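Local coordinates for protein NADPH-quinone reductase (Pediococcus pentosaceus ATCC 25745, PDB 3HA2) that probably binds FMN and reduces quinones with NAD(P)H, this chain being the flavodoxin-like part of the longer protein, at residues A[16-19]-A[20-23]. Sequence-based numbering, arbitrary orientation.
Sequences NTQP and FFKA. With SO4 (sulfate ion), chain C.
Thr-17 O sits between two phenylalanine rings, those of Phe-20 and Phe-21, at the N-terminal end of helix 18-25. It accepts a weak, bent bond from the backbone N of Phe-20. Thr-17 O also lies at the edge of both rings, in plane, 3.3 Å from Phe-21 CD2. The Phe-20 ring turns its CE2 edge to a second carbonyl, Asn-16 O, at 3.2 Å. Both rings have CG anti to the carbonyl carbon (chi1 -75° for Phe-20, -72° for Phe-21), which swings them back beside the start of the helix. Regular helix bonding follows: Lys-22 N to Gln-18 O and Ala-23 N to Pro-19 O, both 2.9 Å. Pro-19 suits this first turn, having no N-H to offer. Outside the turn, Phe-145 meets both rings, and Tyr-160 of helix 150-165 meets Phe-21 edge-to-face.

A sulfate ion, probably from the crystallisation liquor, lies on the other side of Thr-17. Thr-17 OG1 donates to sulfate O1 at 2.7 Å, and Asn-16 N donates to sulfate O2 at 3.1 Å. With chi1 at 62°, Thr-17 OG1 stands between the backbone N and the carbonyl carbon, while Thr-17 CG2 touches sulfate O4 at 3.3 Å. A valine here would probably leave sulfate O1 without this hydroxyl donor and break the link to Ser-15 OG. Ser-15 OG also bonds the sulfate and receives Gln-18 N. This hydroxyl-rich N-terminal end of the first helix, after strand 3-7, is consistent with the phosphate-binding loop for FMN in the flavodoxin-like fold.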
ATOM      1  N   ASN A  16       7.440  18.980  -9.906  1.00 36.48           N
ATOM      2  CA  ASN A  16       7.049  20.385 -10.085  1.00 35.89           C
ATOM      3  C   ASN A  16       6.113  20.876  -8.973  1.00 35.16           C
ATOM      4  O   ASN A  16       5.928  22.077  -8.797  1.00 34.96           O
ATOM      5  CB  ASN A  16       6.377  20.608 -11.450  1.00 36.11           C
ATOM      6  CG  ASN A  16       7.365  20.644 -12.600  1.00 36.68           C
ATOM      7  OD1 ASN A  16       7.190  19.943 -13.598  1.00 39.02           O
ATOM      8  ND2 ASN A  16       8.405  21.454 -12.468  1.00 36.25           N
ATOM      9  N   THR A  17       5.520  19.951  -8.235  1.00 34.09           N
ATOM     10  CA  THR A  17       4.548  20.308  -7.202  1.00 34.15           C
ATOM     11  C   THR A  17       5.199  20.556  -5.844  1.00 33.68           C
ATOM     12  O   THR A  17       4.845  21.501  -5.137  1.00 33.29           O
ATOM     13  CB  THR A  17       3.497  19.212  -7.004  1.00 34.11           C
ATOM     14  OG1 THR A  17       4.147  18.014  -6.562  1.00 34.85           O
ATOM     15  CG2 THR A  17       2.747  18.937  -8.284  1.00 34.96           C
ATOM     16  N   GLN A  18       6.158  19.700  -5.490  1.00 33.11           N
ATOM     17  CA  GLN A  18       6.764  19.725  -4.158  1.00 32.34           C
ATOM     18  C   GLN A  18       7.507  21.005  -3.750  1.00 32.17           C
ATOM     19  O   GLN A  18       7.401  21.412  -2.586  1.00 31.95           O
ATOM     20  CB  GLN A  18       7.603  18.463  -3.930  1.00 32.06           C
ATOM     21  CG  GLN A  18       6.738  17.217  -3.930  1.00 32.36           C
ATOM     22  CD  GLN A  18       5.573  17.352  -2.975  1.00 34.57           C
ATOM     23  OE1 GLN A  18       5.750  17.268  -1.768  1.00 32.42           O
ATOM     24  NE2 GLN A  18       4.370  17.587  -3.516  1.00 34.54           N
ATOM     25  N   PRO A  19       8.217  21.676  -4.692  1.00 32.06           N
ATOM     26  CA  PRO A  19       8.774  22.957  -4.276  1.00 31.69           C
ATOM     27  C   PRO A  19       7.738  23.955  -3.747  1.00 31.09           C
ATOM     28  O   PRO A  19       8.076  24.780  -2.894  1.00 30.74           O
ATOM     29  CB  PRO A  19       9.433  23.497  -5.555  1.00 31.98           C
ATOM     30  CG  PRO A  19       9.705  22.282  -6.374  1.00 32.22           C
ATOM     31  CD  PRO A  19       8.569  21.365  -6.094  1.00 32.18           C
ATOM     32  N   PHE A  20       6.501  23.891  -4.248  1.00 30.52           N
ATOM     33  CA  PHE A  20       5.436  24.801  -3.784  1.00 30.02           C
ATOM     34  C   PHE A  20       5.160  24.555  -2.299  1.00 28.83           C
ATOM     35  O   PHE A  20       4.968  25.491  -1.528  1.00 27.32           O
ATOM     36  CB  PHE A  20       4.120  24.572  -4.546  1.00 31.08           C
ATOM     37  CG  PHE A  20       4.098  25.123  -5.947  1.00 32.79           C
ATOM     38  CD1 PHE A  20       3.614  26.403  -6.196  1.00 35.29           C
ATOM     39  CD2 PHE A  20       4.495  24.334  -7.026  1.00 34.33           C
ATOM     40  CE1 PHE A  20       3.566  26.920  -7.495  1.00 35.95           C
ATOM     41  CE2 PHE A  20       4.443  24.833  -8.330  1.00 34.13           C
ATOM     42  CZ  PHE A  20       3.981  26.132  -8.564  1.00 35.38           C
ATOM     43  N   PHE A  21       5.105  23.277  -1.930  1.00 27.73           N
ATOM     44  CA  PHE A  21       4.785  22.863  -0.564  1.00 27.35           C
ATOM     45  C   PHE A  21       5.955  23.154   0.384  1.00 26.92           C
ATOM     46  O   PHE A  21       5.761  23.639   1.499  1.00 25.82           O
ATOM     47  CB  PHE A  21       4.365  21.390  -0.559  1.00 27.76           C
ATOM     48  CG  PHE A  21       3.004  21.165  -1.170  1.00 28.31           C
ATOM     49  CD1 PHE A  21       1.880  21.077  -0.363  1.00 29.82           C
ATOM     50  CD2 PHE A  21       2.839  21.112  -2.553  1.00 31.51           C
ATOM     51  CE1 PHE A  21       0.609  20.909  -0.911  1.00 29.99           C
ATOM     52  CE2 PHE A  21       1.575  20.945  -3.115  1.00 30.91           C
ATOM     53  CZ  PHE A  21       0.459  20.839  -2.287  1.00 31.28           C
ATOM     54  N   LYS A  22       7.169  22.892  -0.083  1.00 26.76           N
ATOM     55  CA  LYS A  22       8.352  23.175   0.713  1.00 27.23           C
ATOM     56  C   LYS A  22       8.387  24.675   0.980  1.00 27.04           C
ATOM     57  O   LYS A  22       8.543  25.106   2.128  1.00 26.85           O
ATOM     58  CB  LYS A  22       9.619  22.689  -0.013  1.00 27.29           C
ATOM     59  CG  LYS A  22      10.947  22.878   0.733  1.00 28.23           C
ATOM     60  CD  LYS A  22      12.114  22.567  -0.221  1.00 29.12           C
ATOM     61  CE  LYS A  22      13.436  22.304   0.472  1.00 33.18           C
ATOM     62  NZ  LYS A  22      13.882  23.422   1.349  1.00 35.27           N
ATOM     63  N   ALA A  23       8.197  25.478  -0.070  1.00 27.13           N
ATOM     64  CA  ALA A  23       8.248  26.929   0.088  1.00 27.55           C
ATOM     65  C   ALA A  23       7.192  27.426   1.072  1.00 27.59           C
ATOM     66  O   ALA A  23       7.418  28.405   1.776  1.00 27.12           O
ATOM     67  CB  ALA A  23       8.108  27.645  -1.264  1.00 27.87           C
TER
HETATM   68  S   SO4 C 178       4.818  16.042  -9.672  1.00 60.96           S
HETATM   69  O1  SO4 C 178       5.391  16.433  -8.389  1.00 61.30           O
HETATM   70  O2  SO4 C 178       5.143  17.061 -10.666  1.00 61.26           O
HETATM   71  O3  SO4 C 178       5.390  14.767 -10.096  1.00 61.85           O
HETATM   72  O4  SO4 C 178       3.375  15.903  -9.525  1.00 60.30           O